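Side-chain contacts in protein CbbY (Rhodobacter sphaeroides, PDB 4UAS), which selectively dephosphorylates xylulose-1,5-bisphosphate, a potent inhibitor of Rubisco made by Rubisco itself, with the help of magnesium: residues N25-F28 with A29-V33; A56-L59 with R60-G64; P68-I71 with A72-H75; E80-V83 with A84-E88. One frame throughout, in Å; residues are numbered along the deposited sequence. Where two conformers were deposited one is given.

All four contacts are local ones along helices 17-31, 51-61 and 71-87, the helical part of the chain between strands 4-7 and 110-114. Interactions 1 and 2 are helix C-terminal ends, 1 partly buried and closed by a Schellman motif, 2 a surface contact finished with waters and weak bonds. Each puts a phenylalanine edge-to-face with Trp-35 and Trp-37. Interactions 3 and 4 share helix 71-87. The first is its surface-lying start, packed on interactions 1 and 2 through leucine and isoleucine; the second, partly buried, is its last turns, where one face meets helix 17-31 through Arg-81 and another meets helix 119-129.

Interaction 1: residues N25-F28 with A29-V33; sequences NETF and AALGV
Thr-27 and Leu-31 stand one turn apart near the C-terminal end of helix 17-31, where Leu-31 N donates to Thr-27 O at 2.9 Å, nearly along the C=O axis. Ala-29 N to Asn-25 O and Ala-30 N to Glu-26 O are the preceding bonds of the same helical kind. The helix then stops at Gly-32, whose positive phi of 78° turns the chain into a Schellman motif: Val-33 N reaches five residues back to Phe-28 O (3.3 Å, N-H...O 152°).

The side chains follow this backbone. Thr-27 holds CG2 anti to its own N, which sets this methyl alongside Leu-31, both side chains pointing the same way, with CG2 3.8 Å from Leu-31 CD1. Leu-31 also lays CG over Thr-27 O at 3.2 Å. Beyond the glycine, Val-33 turns CG1 away from its carbonyl carbon (chi1 -67°), which leaves CG2 between N and C, and that second methyl comes back to Phe-28 CB at 3.8 Å and to Phe-28 O at 3.4 Å. The Phe-28 ring itself runs off to meet Trp-35 and Trp-37 edge-to-face. Polar ends look outward from the contact: Thr-27 OG1 bonds Ala-23 O, Asn-25 OD1 takes Trp-37 N, and Glu-26 OE2 forms a salt bridge with Arg-22.

The chemistry is therefore a divided one. Backbone bonds close the helix end, Val-33 CG2 lays hydrocarbon beside Phe-28 O, the carbonyl that takes the Schellman bond, and the buried threonine hydroxyl is satisfied within its own helix.

Interaction 2: residues A56-L59 with R60-G64; sequences ARFL and RHQKG
Gln-62 folds its aliphatic chain over one face of the Phe-58 ring, and this is the tight half of the contact. CG lies 3.8 Å from the ring centroid and 19° off the normal, a CH-pi contact, while CB touches Phe-58 CE1 at 3.5 Å. The glutamine gets there by placing CG between its backbone N and carbonyl carbon (chi1 68°) and bending again at CD. Its backbone N bonds Phe-58 O at 3.1 Å, so ring and main chain of one residue are both engaged. The amide is held from several sides: Gly-64 N donates to Gln-62 OE1 at 2.8 Å from above the amide plane, and NE2 serves Asp-65 O as well as a water that also donates to Leu-59 O. A second water joins Leu-59 O to Gln-62 O. With an alanine here, the ring face would probably lose its CG cover, and Gly-64 N and the first water would be left without their amide partner.

The solvent side is looser. Arg-60 bends back so that its guanidinium lies face-on over Arg-57 CA, NH2 being 3.5 Å from Arg-57 CB. The two arginine side chains cross at about a right angle and their charged ends do not touch, Arg-57 NH1 going instead to Thr-47 and Thr-48. Arg-60 N bonds Arg-57 O, from above the carbonyl plane, and only weakly Ala-56 O; His-61 N to Phe-58 O is weak too.

Such loosening, with two waters on the carbonyl of Leu-59, is typical of a helix C-terminus, here that of helix 51-61 in what is probably the helical cap of a HAD phosphatase.

Interaction 3: residues P68-I71 with A72-H75; sequences PLPI and ADIH
Leu-69 and Asp-73 both keep CG beside the backbone N (chi1 -63° and -64°), and their side chains cross at about a right angle with Leu-69 CD1 4.0 Å from Asp-73 CB. The same turn of Asp-73 lays OD2 against the Pro-70 ring, 3.3 Å from its CG; OD1 is taken by a salt bridge to Arg-76. Ile-74, with CG1 likewise beside its N (chi1 -57°), reaches back past the start of the helix: CG1 meets Leu-69 CB at 4.0 Å and CD1 lies 3.6 Å from Leu-69 O. On the backbone, Pro-70 O accepts Ile-74 N at 3.1 Å and, weakly, Asp-73 N, and Ile-71 O takes His-75 N at 2.9 Å. If a serine replaced Ile-74, Leu-69 CB would probably lose the CG1 it packs on, and a gap would be likely to open beside Leu-31, which packs on both.

Pro-70 is the N-cap of helix 71-87, and the packing of the residue before it on the fourth residue after it is a hydrophobic staple. One turn on, His-75 points to Lys-52, a fellow residue of the substrate site.

Interaction 4: residues E80-V83 with A84-E88; sequences ERFV and ALMAE
Phe-82 and Met-86 sit one turn apart on helix 71-87, in a regular run of backbone bonds from Ala-84 N to Glu-80 O through Ala-87 N to Val-83 O, with Met-86 N reaching Phe-82 O at 2.8 Å and 164°.

The side chains of these two residues start alike, each with CG anti to its backbone N, and lie side by side, pointing the same way. Methionine then bends twice, at chi2 (61°) and chi3 (63°), which curls the methyl back on the aromatic ring: Met-86 CE is 3.6 Å from Phe-82 CZ and 4.0 Å from Phe-82 CE2. The methyl, and not the sulfur, does the touching, at the far end of the ring. Closer to the main chain, Met-86 CB rests 3.4 Å from Phe-82 O. A quarter of the way round, Leu-85 keeps CG beside its N and sets it over the carbonyl of Arg-81, CG to O 3.4 Å, while the arginine side chain itself leads away toward Glu-26, Thr-27 and Ala-30. Ala-84 and Ala-87 add small methyls on the exposed face.

The pair is covered from two helices, 17-31 and 119-129. The Phe-82 ring stacks on His-20 and touches Asn-121, a substrate-binding residue of helix 119-129, and Met-86 packs on Ala-124 of that helix; Val-83 also touches Asn-121, and Arg-127. The magnesium ion is about 12 Å from the Phe-82 side chain. This largely buried face sets a helix of what is, as in related HAD phosphatases, probably the helical cap against helix 119-129, which follows strand 110-114 of the core sheet.

Interaction 1: residues N25-F28 with A29-V33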
# COMPACT_ATOMS: atom_id res chain seq x y z
N ASN A 25 1.86 16.63 6.81
CA ASN A 25 1.59 17.97 7.33
C ASN A 25 2.56 18.38 8.40
O ASN A 25 3.00 19.55 8.45
CB ASN A 25 0.14 18.04 7.82
CG ASN A 25 -0.84 18.04 6.69
OD1 ASN A 25 -0.55 18.61 5.63
ND2 ASN A 25 -2.01 17.49 6.90
N GLU A 26 2.94 17.46 9.29
CA GLU A 26 3.94 17.78 10.30
C GLU A 26 5.29 18.10 9.70
O GLU A 26 6.03 18.92 10.22
CB GLU A 26 3.96 16.66 11.35
CG GLU A 26 2.73 16.60 12.22
CD GLU A 26 2.77 15.59 13.34
OE1 GLU A 26 3.77 14.85 13.45
OE2 GLU A 26 1.77 15.55 14.10
N THR A 27 5.64 17.40 8.63
CA THR A 27 6.90 17.65 7.92
C THR A 27 6.88 19.06 7.31
O THR A 27 7.82 19.83 7.41
CB THR A 27 7.15 16.57 6.89
OG1 THR A 27 7.31 15.32 7.52
CG2 THR A 27 8.44 16.90 6.12
N PHE A 28 5.78 19.39 6.70
CA PHE A 28 5.63 20.71 6.08
C PHE A 28 5.79 21.80 7.16
O PHE A 28 6.49 22.78 6.96
CB PHE A 28 4.28 20.84 5.41
CG PHE A 28 4.02 19.86 4.25
CD1 PHE A 28 5.04 19.20 3.61
CD2 PHE A 28 2.72 19.63 3.86
CE1 PHE A 28 4.76 18.31 2.59
CE2 PHE A 28 2.43 18.73 2.87
CZ PHE A 28 3.45 18.06 2.21
N ALA A 29 5.14 21.62 8.32
CA ALA A 29 5.26 22.63 9.36
C ALA A 29 6.70 22.73 9.82
O ALA A 29 7.20 23.86 10.03
CB ALA A 29 4.34 22.30 10.53
N ALA A 30 7.38 21.60 10.01
CA ALA A 30 8.75 21.62 10.46
C ALA A 30 9.70 22.27 9.48
O ALA A 30 10.71 22.88 9.88
CB ALA A 30 9.21 20.19 10.77
N LEU A 31 9.40 22.17 8.20
CA LEU A 31 10.13 22.78 7.13
C LEU A 31 9.87 24.29 6.95
O LEU A 31 10.59 24.95 6.21
CB LEU A 31 9.90 22.03 5.85
CG LEU A 31 10.48 20.63 5.81
CD1 LEU A 31 10.17 19.93 4.50
CD2 LEU A 31 12.02 20.66 5.98
N GLY A 32 8.89 24.80 7.68
CA GLY A 32 8.57 26.21 7.62
C GLY A 32 7.78 26.66 6.45
O GLY A 32 7.73 27.87 6.18
N VAL A 33 7.16 25.74 5.73
CA VAL A 33 6.32 26.07 4.59
C VAL A 33 4.88 26.15 5.03
O VAL A 33 4.50 25.57 6.07
CB VAL A 33 6.48 25.14 3.37
CG1 VAL A 33 7.84 25.30 2.75
CG2 VAL A 33 6.17 23.69 3.72

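Interaction 2: residues A56-L59 with R60-G64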
# COMPACT_ATOMS: atom_id res chain seq x y z
N ALA A 56 5.34 16.10 -5.95
CA ALA A 56 5.60 16.74 -7.22
C ALA A 56 4.32 17.24 -7.86
O ALA A 56 4.25 18.37 -8.40
CB ALA A 56 6.35 15.80 -8.15
N ARG A 57 3.26 16.42 -7.80
CA ARG A 57 1.98 16.82 -8.37
C ARG A 57 1.42 18.06 -7.66
O ARG A 57 0.98 19.04 -8.28
CB ARG A 57 0.96 15.70 -8.26
CG ARG A 57 -0.46 16.09 -8.55
CD ARG A 57 -1.42 14.95 -8.44
NE ARG A 57 -2.80 15.37 -8.43
CZ ARG A 57 -3.81 14.55 -8.20
NH1 ARG A 57 -3.59 13.25 -8.04
NH2 ARG A 57 -5.05 15.02 -8.11
N PHE A 58 1.45 18.04 -6.34
CA PHE A 58 1.00 19.19 -5.55
C PHE A 58 1.79 20.43 -5.94
O PHE A 58 1.19 21.51 -6.12
CB PHE A 58 1.18 18.86 -4.10
CG PHE A 58 1.05 20.05 -3.18
CD1 PHE A 58 -0.14 20.66 -2.93
CD2 PHE A 58 2.19 20.52 -2.55
CE1 PHE A 58 -0.22 21.74 -2.12
CE2 PHE A 58 2.15 21.62 -1.67
CZ PHE A 58 0.91 22.21 -1.49
N LEU A 59 3.10 20.32 -6.07
CA LEU A 59 3.95 21.48 -6.38
C LEU A 59 3.72 22.07 -7.76
O LEU A 59 4.01 23.23 -8.01
CB LEU A 59 5.43 21.20 -6.14
CG LEU A 59 5.81 20.94 -4.73
CD1 LEU A 59 7.28 20.51 -4.60
CD2 LEU A 59 5.53 22.14 -3.85
N ARG A 60 3.15 21.29 -8.67
CA ARG A 60 2.90 21.79 -10.03
C ARG A 60 1.88 22.87 -10.09
O ARG A 60 1.94 23.70 -10.99
CB ARG A 60 2.54 20.70 -11.00
CG ARG A 60 3.77 19.89 -11.44
CD ARG A 60 3.52 18.97 -12.65
NE ARG A 60 2.50 17.95 -12.39
CZ ARG A 60 2.70 16.70 -11.91
NH1 ARG A 60 3.90 16.27 -11.49
NH2 ARG A 60 1.62 15.93 -11.74
N HIS A 61 0.93 22.89 -9.16
CA HIS A 61 -0.23 23.78 -9.20
C HIS A 61 -0.39 24.67 -7.99
O HIS A 61 -1.04 25.71 -8.09
CB HIS A 61 -1.52 22.97 -9.40
CG HIS A 61 -1.48 22.02 -10.58
ND1 HIS A 61 -1.35 22.51 -11.86
CD2 HIS A 61 -1.52 20.67 -10.68
CE1 HIS A 61 -1.29 21.50 -12.71
NE2 HIS A 61 -1.39 20.37 -12.01
N GLN A 62 0.19 24.35 -6.85
CA GLN A 62 -0.07 25.08 -5.66
C GLN A 62 0.52 26.50 -5.69
O GLN A 62 1.54 26.72 -6.25
CB GLN A 62 0.43 24.33 -4.45
CG GLN A 62 1.94 24.19 -4.30
CD GLN A 62 2.59 25.26 -3.42
OE1 GLN A 62 1.96 25.77 -2.47
NE2 GLN A 62 3.84 25.57 -3.72
N LYS A 63 -0.10 27.43 -4.97
CA LYS A 63 0.24 28.85 -4.98
C LYS A 63 0.83 29.36 -3.68
O LYS A 63 0.96 30.57 -3.47
CB LYS A 63 -1.01 29.63 -5.38
CG LYS A 63 -1.56 29.29 -6.76
CD LYS A 63 -0.52 29.55 -7.86
CE LYS A 63 -0.62 28.64 -9.08
NZ LYS A 63 -2.02 28.45 -9.51
N GLY A 64 1.21 28.47 -2.79
CA GLY A 64 1.86 28.83 -1.56
C GLY A 64 3.38 28.85 -1.71
O GLY A 64 3.87 29.15 -2.80
O HOH W 1 5.28 24.91 -6.22
O HOH W 2 2.89 25.77 -8.49

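Interaction 3: residues P68-I71 with A72-H75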
# COMPACT_ATOMS: atom_id res chain seq x y z
N PRO A 68 11.45 24.52 -0.37
CA PRO A 68 12.75 25.00 0.12
C PRO A 68 13.86 23.93 0.13
O PRO A 68 15.00 24.26 0.33
CB PRO A 68 12.43 25.37 1.57
CG PRO A 68 11.49 24.31 2.00
CD PRO A 68 10.60 24.10 0.77
N LEU A 69 13.54 22.69 -0.27
CA LEU A 69 14.45 21.59 -0.39
C LEU A 69 14.04 20.80 -1.62
O LEU A 69 12.88 20.83 -2.06
CB LEU A 69 14.30 20.61 0.81
CG LEU A 69 14.59 21.01 2.19
CD1 LEU A 69 14.47 19.82 3.10
CD2 LEU A 69 15.99 21.54 2.28
N PRO A 70 14.95 19.94 -2.14
CA PRO A 70 14.55 19.01 -3.19
C PRO A 70 13.44 18.09 -2.67
O PRO A 70 13.40 17.76 -1.50
CB PRO A 70 15.82 18.20 -3.46
CG PRO A 70 16.95 19.15 -3.08
CD PRO A 70 16.40 19.86 -1.86
N ILE A 71 12.57 17.64 -3.59
CA ILE A 71 11.48 16.74 -3.23
C ILE A 71 11.98 15.52 -2.53
O ILE A 71 11.39 15.03 -1.59
CB ILE A 71 10.66 16.37 -4.45
CG1 ILE A 71 9.90 17.62 -5.00
CG2 ILE A 71 9.71 15.21 -4.16
CD1 ILE A 71 9.23 17.37 -6.34
N ALA A 72 13.06 14.95 -3.00
CA ALA A 72 13.53 13.74 -2.37
C ALA A 72 13.87 13.93 -0.86
O ALA A 72 13.63 13.04 -0.04
CB ALA A 72 14.71 13.14 -3.11
N ASP A 73 14.39 15.13 -0.50
CA ASP A 73 14.72 15.44 0.86
C ASP A 73 13.44 15.70 1.71
O ASP A 73 13.40 15.33 2.88
CB ASP A 73 15.67 16.64 0.93
CG ASP A 73 17.01 16.31 0.29
OD1 ASP A 73 17.65 15.31 0.65
OD2 ASP A 73 17.27 16.86 -0.74
N ILE A 74 12.48 16.34 1.10
CA ILE A 74 11.16 16.50 1.77
C ILE A 74 10.55 15.13 2.09
O ILE A 74 10.07 14.85 3.20
CB ILE A 74 10.18 17.33 0.95
CG1 ILE A 74 10.77 18.74 0.64
CG2 ILE A 74 8.82 17.44 1.65
CD1 ILE A 74 9.97 19.55 -0.34
N HIS A 75 10.59 14.26 1.08
CA HIS A 75 10.06 12.90 1.21
C HIS A 75 10.81 12.10 2.24
O HIS A 75 10.18 11.36 3.03
CB HIS A 75 10.03 12.22 -0.13
CG HIS A 75 9.43 10.85 -0.12
ND1 HIS A 75 10.17 9.73 -0.45
CD2 HIS A 75 8.19 10.42 0.18
CE1 HIS A 75 9.42 8.65 -0.30
NE2 HIS A 75 8.21 9.03 0.08

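Interaction 4: residues E80-V83 with A84-E88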
# COMPACT_ATOMS: atom_id res chain seq x y z
N GLU A 80 10.80 9.50 7.57
CA GLU A 80 11.30 9.38 8.94
C GLU A 80 10.18 9.66 9.94
O GLU A 80 10.03 8.96 10.96
CB GLU A 80 12.46 10.31 9.14
CG GLU A 80 13.71 9.91 8.33
CD GLU A 80 14.79 10.95 8.33
OE1 GLU A 80 14.60 12.04 8.95
OE2 GLU A 80 15.83 10.70 7.69
N ARG A 81 9.36 10.69 9.68
CA ARG A 81 8.26 11.02 10.59
C ARG A 81 7.21 9.90 10.61
O ARG A 81 6.74 9.55 11.70
CB ARG A 81 7.63 12.38 10.28
CG ARG A 81 8.47 13.61 10.61
CD ARG A 81 7.77 14.96 10.42
NE ARG A 81 8.60 16.04 10.91
CZ ARG A 81 8.48 16.58 12.13
NH1 ARG A 81 9.30 17.56 12.50
NH2 ARG A 81 7.52 16.20 12.97
N PHE A 82 6.86 9.38 9.45
CA PHE A 82 5.91 8.27 9.41
C PHE A 82 6.41 7.05 10.19
O PHE A 82 5.66 6.43 10.93
CB PHE A 82 5.63 7.88 7.97
CG PHE A 82 4.64 6.74 7.83
CD1 PHE A 82 3.27 6.98 7.89
CD2 PHE A 82 5.06 5.45 7.68
CE1 PHE A 82 2.40 5.98 7.74
CE2 PHE A 82 4.19 4.45 7.55
CZ PHE A 82 2.86 4.68 7.58
N VAL A 83 7.69 6.70 9.98
CA VAL A 83 8.26 5.58 10.69
C VAL A 83 8.15 5.76 12.21
O VAL A 83 7.82 4.84 12.95
CB VAL A 83 9.71 5.37 10.21
CG1 VAL A 83 10.51 4.41 11.14
CG2 VAL A 83 9.73 4.85 8.78
N ALA A 84 8.44 6.98 12.69
CA ALA A 84 8.35 7.27 14.12
C ALA A 84 6.90 7.18 14.60
O ALA A 84 6.61 6.59 15.65
CB ALA A 84 8.93 8.63 14.47
N LEU A 85 5.97 7.72 13.80
CA LEU A 85 4.55 7.66 14.19
C LEU A 85 4.04 6.24 14.25
O LEU A 85 3.28 5.88 15.16
CB LEU A 85 3.71 8.54 13.28
CG LEU A 85 3.83 10.06 13.38
CD1 LEU A 85 3.20 10.76 12.17
CD2 LEU A 85 3.21 10.52 14.67
N MET A 86 4.45 5.41 13.29
CA MET A 86 4.09 4.04 13.28
C MET A 86 4.55 3.32 14.53
O MET A 86 3.80 2.46 15.05
CB MET A 86 4.67 3.40 12.03
CG MET A 86 4.32 1.95 11.88
SD MET A 86 2.57 1.53 11.75
CE MET A 86 2.23 2.34 10.30
N ALA A 87 5.75 3.61 15.03
CA ALA A 87 6.28 2.95 16.22
C ALA A 87 5.52 3.29 17.45
O ALA A 87 5.67 2.61 18.48
CB ALA A 87 7.73 3.29 16.39
N GLU A 88 4.73 4.33 17.47
CA GLU A 88 3.86 4.58 18.64
C GLU A 88 2.82 3.39 18.91
O GLU A 88 2.23 3.32 19.97
CB GLU A 88 3.12 5.86 18.45
CG GLU A 88 4.18 7.00 18.48
CD GLU A 88 3.60 8.45 18.40
OE1 GLU A 88 2.34 8.63 18.30
OE2 GLU A 88 4.37 9.44 18.40